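Side-chain contacts in peptide ABC transporter, peptide-binding protein (Thermus thermophilus, PDB 2D5W), which binds oligopeptides and probably delivers them to an ABC transporter for uptake: residues P283-R288 and F293-V298; N552-R557 and Y563-Y568; S274-Q279 and A413-R418; N256-A261 and G265-T270. All coordinates share one frame; numbering follows the deposited sequence.

Interaction 1: P283-R288 and F293-V298; sequences PQLVRR and FDIWFV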
loop_
_atom_site.group_PDB
_atom_site.type_symbol
_atom_site.label_atom_id
_atom_site.label_comp_id
_atom_site.label_asym_id
_atom_site.label_seq_id
_atom_site.Cartn_x
_atom_site.Cartn_y
_atom_site.Cartn_z
ATOM N N PRO A 283 6.384 27.473 6.890
ATOM C CA PRO A 283 7.450 28.302 7.460
ATOM C C PRO A 283 7.957 27.873 8.835
ATOM O O PRO A 283 9.148 28.002 9.122
ATOM C CB PRO A 283 6.833 29.702 7.469
ATOM C CG PRO A 283 5.369 29.427 7.604
ATOM C CD PRO A 283 5.164 28.265 6.666
ATOM N N GLN A 284 7.068 27.366 9.686
ATOM C CA GLN A 284 7.488 26.945 11.018
ATOM C C GLN A 284 8.513 25.816 10.965
ATOM O O GLN A 284 9.291 25.635 11.903
ATOM C CB GLN A 284 6.286 26.529 11.878
ATOM C CG GLN A 284 5.386 25.470 11.277
ATOM C CD GLN A 284 4.206 26.064 10.532
ATOM O OE1 GLN A 284 4.369 26.937 9.680
ATOM N NE2 GLN A 284 3.008 25.584 10.849
ATOM N N LEU A 285 8.514 25.057 9.870
ATOM C CA LEU A 285 9.473 23.968 9.703
ATOM C C LEU A 285 10.689 24.460 8.923
ATOM O O LEU A 285 11.827 24.288 9.356
ATOM C CB LEU A 285 8.840 22.792 8.951
ATOM C CG LEU A 285 9.799 21.647 8.598
ATOM C CD1 LEU A 285 10.247 20.924 9.859
ATOM C CD2 LEU A 285 9.106 20.680 7.653
ATOM N N VAL A 286 10.438 25.075 7.775
ATOM C CA VAL A 286 11.512 25.574 6.927
ATOM C C VAL A 286 12.459 26.531 7.651
ATOM O O VAL A 286 13.680 26.434 7.509
ATOM C CB VAL A 286 10.933 26.265 5.673
ATOM C CG1 VAL A 286 12.049 26.895 4.852
ATOM C CG2 VAL A 286 10.172 25.245 4.832
ATOM N N ARG A 287 11.906 27.438 8.446
ATOM C CA ARG A 287 12.733 28.403 9.158
ATOM C C ARG A 287 13.517 27.811 10.318
ATOM O O ARG A 287 14.402 28.461 10.868
ATOM C CB ARG A 287 11.869 29.565 9.644
ATOM C CG ARG A 287 11.283 30.368 8.500
ATOM C CD ARG A 287 10.413 31.496 9.003
ATOM N NE ARG A 287 10.042 32.402 7.922
ATOM C CZ ARG A 287 9.496 33.599 8.107
ATOM N NH1 ARG A 287 9.195 34.357 7.063
ATOM N NH2 ARG A 287 9.254 34.038 9.336
ATOM N N ARG A 288 13.206 26.572 10.685
ATOM C CA ARG A 288 13.909 25.914 11.781
ATOM C C ARG A 288 14.882 24.850 11.273
ATOM O O ARG A 288 15.578 24.209 12.062
ATOM C CB ARG A 288 12.895 25.292 12.750
ATOM C CG ARG A 288 12.196 26.312 13.636
ATOM C CD ARG A 288 13.092 26.743 14.791
ATOM N NE ARG A 288 13.078 25.770 15.882
ATOM C CZ ARG A 288 14.164 25.260 16.457
ATOM N NH1 ARG A 288 14.043 24.385 17.446
ATOM N NH2 ARG A 288 15.371 25.616 16.039
ATOM N N PHE A 293 18.311 20.222 9.929
ATOM C CA PHE A 293 17.709 19.201 9.075
ATOM C C PHE A 293 17.666 19.603 7.616
ATOM O O PHE A 293 17.736 20.782 7.280
ATOM C CB PHE A 293 16.252 18.930 9.486
ATOM C CG PHE A 293 16.091 18.385 10.872
ATOM C CD1 PHE A 293 16.086 19.227 11.980
ATOM C CD2 PHE A 293 15.940 17.017 11.067
ATOM C CE1 PHE A 293 15.931 18.711 13.265
ATOM C CE2 PHE A 293 15.785 16.491 12.342
ATOM C CZ PHE A 293 15.782 17.337 13.446
ATOM N N ASP A 294 17.541 18.598 6.757
ATOM C CA ASP A 294 17.379 18.812 5.328
ATOM C C ASP A 294 15.957 18.350 5.030
ATOM O O ASP A 294 15.473 17.378 5.621
ATOM C CB ASP A 294 18.374 17.980 4.513
ATOM C CG ASP A 294 19.780 18.537 4.579
ATOM O OD1 ASP A 294 20.595 18.008 5.360
ATOM O OD2 ASP A 294 20.060 19.517 3.857
ATOM N N ILE A 295 15.279 19.064 4.140
ATOM C CA ILE A 295 13.914 18.724 3.765
ATOM C C ILE A 295 13.907 18.353 2.289
ATOM O O ILE A 295 14.404 19.106 1.451
ATOM C CB ILE A 295 12.961 19.916 3.986
ATOM C CG1 ILE A 295 13.055 20.387 5.441
ATOM C CG2 ILE A 295 11.529 19.510 3.641
ATOM C CD1 ILE A 295 12.327 21.687 5.714
ATOM N N TRP A 296 13.345 17.191 1.977
ATOM C CA TRP A 296 13.277 16.697 0.606
ATOM C C TRP A 296 11.854 16.325 0.226
ATOM O O TRP A 296 11.056 15.957 1.085
ATOM C CB TRP A 296 14.131 15.438 0.441
ATOM C CG TRP A 296 15.534 15.556 0.917
ATOM C CD1 TRP A 296 16.029 15.169 2.129
ATOM C CD2 TRP A 296 16.640 16.073 0.176
ATOM N NE1 TRP A 296 17.384 15.409 2.186
ATOM C CE2 TRP A 296 17.782 15.964 1.000
ATOM C CE3 TRP A 296 16.778 16.617 -1.108
ATOM C CZ2 TRP A 296 19.051 16.382 0.578
ATOM C CZ3 TRP A 296 18.037 17.030 -1.526
ATOM C CH2 TRP A 296 19.157 16.909 -0.684
ATOM N N PHE A 297 11.549 16.409 -1.065
ATOM C CA PHE A 297 10.235 16.032 -1.576
ATOM C C PHE A 297 10.485 14.985 -2.651
ATOM O O PHE A 297 11.142 15.259 -3.655
ATOM C CB PHE A 297 9.520 17.251 -2.160
ATOM C CG PHE A 297 9.122 18.262 -1.127
ATOM C CD1 PHE A 297 7.874 18.200 -0.517
ATOM C CD2 PHE A 297 10.007 19.263 -0.742
ATOM C CE1 PHE A 297 7.513 19.122 0.462
ATOM C CE2 PHE A 297 9.656 20.190 0.238
ATOM C CZ PHE A 297 8.407 20.119 0.839
ATOM N N VAL A 298 9.964 13.782 -2.433
ATOM C CA VAL A 298 10.177 12.688 -3.368
ATOM C C VAL A 298 8.906 12.244 -4.073
ATOM O O VAL A 298 7.970 11.767 -3.441
ATOM C CB VAL A 298 10.785 11.464 -2.640
ATOM C CG1 VAL A 298 11.027 10.328 -3.626
ATOM C CG2 VAL A 298 12.086 11.863 -1.957
#
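The short helix bearing Leu285 and Val286 lies beside the strand bearing Ile295, and the nearest alpha carbons, Val286 CA and Ile295 CA, are 7.9 Å apart, a spacing that side chains alone must bridge. Nearly all of that work falls to one methyl group. Ile295 has CG1 anti to its carbonyl carbon (chi1 -56°) and an extended outer bond (chi2 171°), which carries CD1 outward to the helix. There Leu285 meets it tip to tip, with Leu285 CG 3.8 Å from Ile295 CD1. The branch Leu285 CD2 closes on Ile295 CD1 from 3.9 Å, so CG and one branch of the leucine bear on this methyl. Val286 adds a looser touch at the margin, Val286 CG2 standing 4.3 Å from Ile295 CD1. No hydrogen bond crosses the contact, which is purely apolar, with Leu285 on its buried side and Val286 on its exposed one. Leu285 also packs on Ile263 of helix 255-264. The strand, in turn, is held antiparallel to strand 544-557 by backbone bonds of Asp294 with Val556 and Trp296 with Tyr554, so the contact joins the short helix 283-286 to this sheet.

Interaction 2: N552-R557 and Y563-Y568; sequences NPYVVR and YVASAY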
loop_
_atom_site.group_PDB
_atom_site.type_symbol
_atom_site.label_atom_id
_atom_site.label_comp_id
_atom_site.label_asym_id
_atom_site.label_seq_id
_atom_site.Cartn_x
_atom_site.Cartn_y
_atom_site.Cartn_z
ATOM N N ASN A 552 6.208 12.637 -1.325
ATOM C CA ASN A 552 6.440 12.525 0.112
ATOM C C ASN A 552 7.530 13.460 0.608
ATOM O O ASN A 552 8.620 13.516 0.038
ATOM C CB ASN A 552 6.864 11.104 0.507
ATOM C CG ASN A 552 5.755 10.082 0.352
ATOM O OD1 ASN A 552 4.584 10.371 0.590
ATOM N ND2 ASN A 552 6.128 8.863 -0.022
ATOM N N PRO A 553 7.243 14.222 1.672
ATOM C CA PRO A 553 8.271 15.120 2.197
ATOM C C PRO A 553 9.060 14.338 3.248
ATOM O O PRO A 553 8.482 13.577 4.029
ATOM C CB PRO A 553 7.457 16.252 2.810
ATOM C CG PRO A 553 6.250 15.538 3.331
ATOM C CD PRO A 553 5.917 14.545 2.232
ATOM N N TYR A 554 10.378 14.495 3.243
ATOM C CA TYR A 554 11.231 13.831 4.219
ATOM C C TYR A 554 12.072 14.863 4.946
ATOM O O TYR A 554 12.648 15.754 4.319
ATOM C CB TYR A 554 12.151 12.809 3.547
ATOM C CG TYR A 554 11.421 11.602 3.017
ATOM C CD1 TYR A 554 11.132 11.478 1.661
ATOM C CD2 TYR A 554 10.986 10.598 3.881
ATOM C CE1 TYR A 554 10.428 10.382 1.177
ATOM C CE2 TYR A 554 10.281 9.503 3.408
ATOM C CZ TYR A 554 10.006 9.402 2.060
ATOM O OH TYR A 554 9.304 8.316 1.591
ATOM N N VAL A 555 12.116 14.758 6.269
ATOM C CA VAL A 555 12.913 15.660 7.094
ATOM C C VAL A 555 13.974 14.756 7.696
ATOM O O VAL A 555 13.659 13.799 8.407
ATOM C CB VAL A 555 12.063 16.314 8.198
ATOM C CG1 VAL A 555 12.912 17.308 8.989
ATOM C CG2 VAL A 555 10.872 17.024 7.569
ATOM N N VAL A 556 15.235 15.062 7.406
ATOM C CA VAL A 556 16.343 14.226 7.843
ATOM C C VAL A 556 17.416 15.013 8.581
ATOM O O VAL A 556 17.928 16.008 8.068
ATOM C CB VAL A 556 16.972 13.528 6.613
ATOM C CG1 VAL A 556 18.071 12.574 7.045
ATOM C CG2 VAL A 556 15.893 12.790 5.828
ATOM N N ARG A 557 17.768 14.561 9.779
ATOM C CA ARG A 557 18.783 15.250 10.563
ATOM C C ARG A 557 20.131 15.224 9.862
ATOM O O ARG A 557 20.530 14.208 9.288
ATOM C CB ARG A 557 18.938 14.612 11.943
ATOM C CG ARG A 557 19.773 15.465 12.898
ATOM C CD ARG A 557 20.187 14.713 14.149
ATOM N NE ARG A 557 19.055 14.150 14.882
ATOM C CZ ARG A 557 18.185 14.855 15.601
ATOM N NH1 ARG A 557 18.299 16.174 15.699
ATOM N NH2 ARG A 557 17.203 14.235 16.237
ATOM N N TYR A 563 19.720 7.238 4.464
ATOM C CA TYR A 563 18.281 7.199 4.735
ATOM C C TYR A 563 17.743 7.942 3.515
ATOM O O TYR A 563 17.457 9.141 3.571
ATOM C CB TYR A 563 17.945 7.972 6.012
ATOM C CG TYR A 563 16.501 7.822 6.443
ATOM C CD1 TYR A 563 16.106 6.769 7.267
ATOM C CD2 TYR A 563 15.521 8.704 5.989
ATOM C CE1 TYR A 563 14.769 6.595 7.629
ATOM C CE2 TYR A 563 14.182 8.540 6.341
ATOM C CZ TYR A 563 13.814 7.484 7.158
ATOM O OH TYR A 563 12.491 7.310 7.495
ATOM N N VAL A 564 17.623 7.211 2.411
ATOM C CA VAL A 564 17.212 7.772 1.133
ATOM C C VAL A 564 16.062 7.010 0.498
ATOM O O VAL A 564 15.991 5.783 0.586
ATOM C CB VAL A 564 18.423 7.769 0.166
ATOM C CG1 VAL A 564 18.011 8.221 -1.228
ATOM C CG2 VAL A 564 19.517 8.663 0.730
ATOM N N ALA A 565 15.170 7.750 -0.152
ATOM C CA ALA A 565 14.020 7.166 -0.819
ATOM C C ALA A 565 13.942 7.676 -2.254
ATOM O O ALA A 565 14.513 8.715 -2.591
ATOM C CB ALA A 565 12.739 7.529 -0.068
ATOM N N SER A 566 13.245 6.928 -3.098
ATOM C CA SER A 566 13.052 7.312 -4.489
ATOM C C SER A 566 11.619 6.926 -4.826
ATOM O O SER A 566 10.903 6.401 -3.979
ATOM C CB SER A 566 14.027 6.570 -5.404
ATOM O OG SER A 566 13.731 5.186 -5.435
ATOM N N ALA A 567 11.202 7.180 -6.059
ATOM C CA ALA A 567 9.840 6.857 -6.465
ATOM C C ALA A 567 9.448 5.413 -6.166
ATOM O O ALA A 567 8.326 5.146 -5.733
ATOM C CB ALA A 567 9.661 7.145 -7.949
ATOM N N TYR A 568 10.376 4.485 -6.381
ATOM C CA TYR A 568 10.086 3.077 -6.160
ATOM C C TYR A 568 11.087 2.307 -5.296
ATOM O O TYR A 568 11.115 1.078 -5.331
ATOM C CB TYR A 568 9.919 2.373 -7.512
ATOM C CG TYR A 568 8.722 2.856 -8.306
ATOM C CD1 TYR A 568 8.884 3.636 -9.449
ATOM C CD2 TYR A 568 7.426 2.507 -7.925
ATOM C CE1 TYR A 568 7.783 4.052 -10.200
ATOM C CE2 TYR A 568 6.316 2.916 -8.668
ATOM C CZ TYR A 568 6.504 3.685 -9.805
ATOM O OH TYR A 568 5.420 4.065 -10.566
#
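Tyr554 and Val556 project from one strand toward Ala565 and Tyr563, and their first torsions decide where they land. The ring of Tyr554 is set with CG anti to the carbonyl carbon (chi1 -70°), whereas in Tyr563 CG is anti to the backbone N (chi1 -173°), and Val556 directs CG2, the branch opposite its carbonyl carbon, at the second ring. The result is two separate pairs. In the first, the outer end of the Tyr554 ring reaches the small methyl of Ala565: Tyr554 CE1 lies 3.9 Å from Ala565 CB, and CZ and OH of the same tyrosine are equally near that methyl. In the second, Val556 and Tyr563 cross obliquely, Val556 CG2 coming to 4.1 Å from Tyr563 CD2. The chains run antiparallel, but with Tyr554 CA and Ala565 CA 8.8 Å apart they are too distant to pair as strands, and no hydrogen bond links them. In the first pair the long tyrosine spans most of the gap to a short alanine. The polar end of Tyr563 is satisfied elsewhere, since its OH is hydrogen-bonded to Thr270 O, a bond that ties the ring to strand 269-270. Pro575 packs against both tyrosines. At the Asn552 end of the strand, OD1 makes a weak hydrogen bond to a basic side chain of the bound peptide. Along one edge, strand 544-557 pairs with strand 293-308 through backbone bonds that include Asn552 with Val298, and the loop 563-568 lies against the side chains that this paired strand projects.

Interaction 3: S274-Q279 and A413-R418; sequences SLTFDQ and AGNVVR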
loop_
_atom_site.group_PDB
_atom_site.type_symbol
_atom_site.label_atom_id
_atom_site.label_comp_id
_atom_site.label_asym_id
_atom_site.label_seq_id
_atom_site.Cartn_x
_atom_site.Cartn_y
_atom_site.Cartn_z
ATOM N N SER A 274 4.071 10.239 7.329
ATOM C CA SER A 274 4.284 11.207 8.391
ATOM C C SER A 274 3.608 12.541 8.108
ATOM O O SER A 274 2.406 12.682 8.319
ATOM C CB SER A 274 5.793 11.397 8.615
ATOM O OG SER A 274 6.463 11.745 7.414
ATOM N N LEU A 275 4.384 13.508 7.630
ATOM C CA LEU A 275 3.887 14.845 7.326
ATOM C C LEU A 275 3.338 14.934 5.915
ATOM O O LEU A 275 3.754 14.192 5.026
ATOM C CB LEU A 275 5.016 15.864 7.479
ATOM C CG LEU A 275 5.773 15.865 8.807
ATOM C CD1 LEU A 275 6.924 16.866 8.739
ATOM C CD2 LEU A 275 4.821 16.207 9.943
ATOM N N THR A 276 2.408 15.856 5.703
ATOM C CA THR A 276 1.849 16.033 4.376
ATOM C C THR A 276 2.644 17.114 3.638
ATOM O O THR A 276 3.417 17.856 4.247
ATOM C CB THR A 276 0.340 16.362 4.445
ATOM O OG1 THR A 276 0.116 17.483 5.305
ATOM C CG2 THR A 276 -0.423 15.163 5.000
ATOM N N PHE A 277 2.468 17.179 2.326
ATOM C CA PHE A 277 3.201 18.112 1.470
ATOM C C PHE A 277 3.241 19.554 1.972
ATOM O O PHE A 277 4.307 20.176 2.028
ATOM C CB PHE A 277 2.600 18.066 0.065
ATOM C CG PHE A 277 3.448 18.718 -0.991
ATOM C CD1 PHE A 277 4.425 17.993 -1.665
ATOM C CD2 PHE A 277 3.252 20.051 -1.329
ATOM C CE1 PHE A 277 5.193 18.589 -2.665
ATOM C CE2 PHE A 277 4.015 20.655 -2.327
ATOM C CZ PHE A 277 4.986 19.922 -2.996
ATOM N N ASP A 278 2.076 20.083 2.324
ATOM C CA ASP A 278 1.960 21.448 2.821
ATOM C C ASP A 278 2.784 21.667 4.085
ATOM O O ASP A 278 3.376 22.730 4.279
ATOM C CB ASP A 278 0.489 21.779 3.095
ATOM C CG ASP A 278 -0.180 20.770 4.016
ATOM O OD1 ASP A 278 -0.719 21.184 5.065
ATOM O OD2 ASP A 278 -0.173 19.564 3.690
ATOM N N GLN A 279 2.834 20.664 4.952
ATOM C CA GLN A 279 3.594 20.800 6.186
ATOM C C GLN A 279 5.092 20.848 5.913
ATOM O O GLN A 279 5.831 21.575 6.579
ATOM C CB GLN A 279 3.273 19.646 7.133
ATOM C CG GLN A 279 1.813 19.584 7.535
ATOM C CD GLN A 279 1.533 18.443 8.482
ATOM O OE1 GLN A 279 1.788 17.280 8.165
ATOM N NE2 GLN A 279 1.013 18.768 9.657
ATOM N N ALA A 413 -8.491 10.002 10.671
ATOM C CA ALA A 413 -8.566 11.038 11.693
ATOM C C ALA A 413 -7.155 11.482 12.066
ATOM O O ALA A 413 -6.234 10.667 12.116
ATOM C CB ALA A 413 -9.288 10.505 12.930
ATOM N N GLY A 414 -6.990 12.777 12.306
ATOM C CA GLY A 414 -5.688 13.296 12.684
ATOM C C GLY A 414 -4.869 13.835 11.529
ATOM O O GLY A 414 -3.947 14.624 11.740
ATOM N N ASN A 415 -5.169 13.394 10.313
ATOM C CA ASN A 415 -4.441 13.876 9.150
ATOM C C ASN A 415 -5.100 15.206 8.815
ATOM O O ASN A 415 -6.142 15.265 8.158
ATOM C CB ASN A 415 -4.564 12.885 7.996
ATOM C CG ASN A 415 -3.636 13.215 6.857
ATOM O OD1 ASN A 415 -3.883 14.146 6.092
ATOM N ND2 ASN A 415 -2.543 12.465 6.746
ATOM N N VAL A 416 -4.475 16.281 9.279
ATOM C CA VAL A 416 -5.037 17.609 9.123
ATOM C C VAL A 416 -5.369 18.062 7.711
ATOM O O VAL A 416 -6.434 18.642 7.497
ATOM C CB VAL A 416 -4.145 18.655 9.830
ATOM C CG1 VAL A 416 -4.744 20.049 9.676
ATOM C CG2 VAL A 416 -4.026 18.302 11.310
ATOM N N VAL A 417 -4.507 17.790 6.739
ATOM C CA VAL A 417 -4.827 18.240 5.392
ATOM C C VAL A 417 -6.088 17.542 4.870
ATOM O O VAL A 417 -6.867 18.138 4.124
ATOM C CB VAL A 417 -3.629 18.053 4.416
ATOM C CG1 VAL A 417 -3.505 16.606 3.974
ATOM C CG2 VAL A 417 -3.792 18.988 3.222
ATOM N N ARG A 418 -6.308 16.291 5.269
ATOM C CA ARG A 418 -7.509 15.574 4.851
ATOM C C ARG A 418 -8.742 16.108 5.579
ATOM O O ARG A 418 -9.828 16.179 5.002
ATOM C CB ARG A 418 -7.348 14.076 5.105
ATOM C CG ARG A 418 -6.493 13.397 4.059
ATOM C CD ARG A 418 -6.180 11.971 4.431
ATOM N NE ARG A 418 -5.474 11.295 3.351
ATOM C CZ ARG A 418 -4.855 10.127 3.477
ATOM N NH1 ARG A 418 -4.851 9.496 4.646
ATOM N NH2 ARG A 418 -4.239 9.596 2.432
HETATM O O HOH W 1 -1.625 17.460 7.497
#
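Thr276 meets Val417 methyl to methyl, Thr276 CG2 lying 3.6 Å from Val417 CG1. The same threonine methyl touches the amide of Asn415, with Asn415 OD1 and ND2 each 3.8 Å from Thr276 CG2. The other valine branch, Val417 CG2, rests 3.7 Å from Asp278 OD2. Rotation about the Thr276 side chain (chi1 54°) places CG2 anti to the carbonyl carbon and turns OG1 to polar company: Thr276 OG1 donates to Asp278 OD2 at 2.6 Å, on the syn side, and receives a bond from a water at 2.8 Å. That water accepts in turn from Val417 N, bridging the two segments. Thr276 N is held by Gln279 OE1 at 2.9 Å, in the carbonyl plane on a lone pair. With a valine in place of Thr276, Asp278 OD2 and the bridging water would probably be left without their hydroxyl partner. Asn415, at the N-cap of helix 416-431, accepts a weak capping bond from Arg418 N, while Arg418 NH2 reaches beyond both segments to the backbone of the bound peptide in a salt bridge. Phe344 and Phe345 of helix 337-345 pack on Val417, and Gln279 touches Thr255 of helix 255-264, so both helices adjoin the contact.

Interaction 4: N256-A261 and G265-T270; sequences NSLLVA and GSIDAT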
loop_
_atom_site.group_PDB
_atom_site.type_symbol
_atom_site.label_atom_id
_atom_site.label_comp_id
_atom_site.label_asym_id
_atom_site.label_seq_id
_atom_site.Cartn_x
_atom_site.Cartn_y
_atom_site.Cartn_z
ATOM N N ASN A 256 -0.267 17.709 12.744
ATOM C CA ASN A 256 0.272 18.986 13.200
ATOM C C ASN A 256 1.119 18.731 14.446
ATOM O O ASN A 256 2.183 19.328 14.614
ATOM C CB ASN A 256 -0.846 19.990 13.513
ATOM C CG ASN A 256 -0.312 21.278 14.114
ATOM O OD1 ASN A 256 -0.355 21.477 15.326
ATOM N ND2 ASN A 256 0.216 22.148 13.264
ATOM N N SER A 257 0.654 17.848 15.322
ATOM C CA SER A 257 1.421 17.523 16.515
ATOM C C SER A 257 2.727 16.840 16.099
ATOM O O SER A 257 3.769 17.048 16.722
ATOM C CB SER A 257 0.610 16.616 17.441
ATOM O OG SER A 257 -0.539 17.301 17.913
ATOM N N LEU A 258 2.683 16.031 15.043
ATOM C CA LEU A 258 3.898 15.372 14.573
ATOM C C LEU A 258 4.844 16.440 14.028
ATOM O O LEU A 258 6.047 16.392 14.271
ATOM C CB LEU A 258 3.579 14.337 13.490
ATOM C CG LEU A 258 4.791 13.633 12.864
ATOM C CD1 LEU A 258 5.629 12.937 13.927
ATOM C CD2 LEU A 258 4.300 12.631 11.836
ATOM N N LEU A 259 4.298 17.407 13.294
ATOM C CA LEU A 259 5.105 18.493 12.748
ATOM C C LEU A 259 5.839 19.222 13.878
ATOM O O LEU A 259 7.037 19.510 13.775
ATOM C CB LEU A 259 4.217 19.483 11.985
ATOM C CG LEU A 259 4.911 20.744 11.451
ATOM C CD1 LEU A 259 6.015 20.358 10.482
ATOM C CD2 LEU A 259 3.892 21.638 10.767
ATOM N N VAL A 260 5.124 19.515 14.959
ATOM C CA VAL A 260 5.729 20.200 16.095
ATOM C C VAL A 260 6.873 19.360 16.668
ATOM O O VAL A 260 7.947 19.883 16.965
ATOM C CB VAL A 260 4.675 20.482 17.199
ATOM C CG1 VAL A 260 5.352 21.007 18.459
ATOM C CG2 VAL A 260 3.656 21.500 16.693
ATOM N N ALA A 261 6.651 18.057 16.812
ATOM C CA ALA A 261 7.691 17.180 17.344
ATOM C C ALA A 261 8.910 17.158 16.415
ATOM O O ALA A 261 10.057 17.196 16.870
ATOM C CB ALA A 261 7.139 15.767 17.532
ATOM N N GLY A 265 13.246 18.694 17.159
ATOM C CA GLY A 265 14.566 18.093 17.092
ATOM C C GLY A 265 14.803 16.712 17.670
ATOM O O GLY A 265 15.890 16.168 17.487
ATOM N N SER A 266 13.824 16.128 18.354
ATOM C CA SER A 266 14.029 14.804 18.944
ATOM C C SER A 266 13.848 13.653 17.957
ATOM O O SER A 266 14.151 12.504 18.277
ATOM C CB SER A 266 13.096 14.599 20.145
ATOM O OG SER A 266 11.741 14.522 19.748
ATOM N N ILE A 267 13.361 13.966 16.763
ATOM C CA ILE A 267 13.142 12.955 15.733
ATOM C C ILE A 267 14.223 13.079 14.656
ATOM O O ILE A 267 14.411 14.141 14.060
ATOM C CB ILE A 267 11.727 13.117 15.137
ATOM C CG1 ILE A 267 10.694 12.777 16.220
ATOM C CG2 ILE A 267 11.552 12.231 13.911
ATOM C CD1 ILE A 267 9.267 13.114 15.857
ATOM N N ASP A 268 14.938 11.985 14.412
ATOM C CA ASP A 268 16.028 11.981 13.439
ATOM C C ASP A 268 15.605 12.003 11.982
ATOM O O ASP A 268 16.275 12.613 11.147
ATOM C CB ASP A 268 16.927 10.766 13.662
ATOM C CG ASP A 268 17.533 10.737 15.047
ATOM O OD1 ASP A 268 18.148 11.744 15.450
ATOM O OD2 ASP A 268 17.404 9.703 15.734
ATOM N N ALA A 269 14.506 11.326 11.669
ATOM C CA ALA A 269 14.025 11.260 10.296
ATOM C C ALA A 269 12.541 10.962 10.283
ATOM O O ALA A 269 12.001 10.435 11.250
ATOM C CB ALA A 269 14.774 10.167 9.533
ATOM N N THR A 270 11.880 11.299 9.183
ATOM C CA THR A 270 10.460 11.024 9.081
ATOM C C THR A 270 10.185 9.861 8.137
ATOM O O THR A 270 10.949 9.571 7.214
ATOM C CB THR A 270 9.669 12.261 8.619
ATOM O OG1 THR A 270 10.237 12.773 7.409
ATOM C CG2 THR A 270 9.694 13.339 9.698
HETATM O O HOH W 2 11.183 17.009 19.267
#
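Leu258 and Ile267 cross at about a right angle and meet by their ends, Leu258 CD1 lying 4.1 Å from Ile267 CD1. The isoleucine keeps CG1 beside its own backbone N (chi1 -67°) and sets CD1 against the helix, touching Leu258 and, one turn on, Ala261, whose CB is 3.8 Å from Ile267 CD1. The small alanine lets this methyl approach the helix backbone itself, as Ile267 CD1 is 4.1 Å from Ala261 C. Val262 of the same helix also packs on Ile267. At the more open end of the contact the chemistry turns polar: a water donates to Ala261 O at 2.7 Å and accepts from Ser266 N at 2.9 Å, completing by solvent a link that the two backbones do not make directly. The hydroxyl of Ser266 is hydrogen-bonded to Arg250. The chain leaves the helix at Gly265, which opens the second segment and whose positive phi (101°) would jam a side chain against the preceding carbonyl. Asp268 and Gly265 further bind Arg557, fixing the turn to strand 544-557. Since strands 246-251 and 269-270 both run parallel to strand 7-12 between them, the helix 255-264 joining them forms a beta-alpha-beta crossover, the unit from which periplasmic binding protein folds are built.

The four contacts form one cluster around strand 544-557 and its neighbours. Interactions 2 and 3 are buried, while interactions 1 and 4 are only partly so, and lie farther from the centre of the chain. Interactions 1 and 2 share a sheet, through adjoining strands 293-308 and 544-557. Helix 255-264, which belongs to interaction 4, also packs on both 274-279 and 283-288, and so touches interactions 3 and 1. Chemistry does not simply track burial: interactions 1 and 2 are wholly apolar across their segments, whereas interactions 3 and 4 each add a bridging water to methyl packing. The rings of Phe297 and Phe277 meet between interactions 1 and 3, and Pro553 packs on Leu275 between interactions 2 and 3.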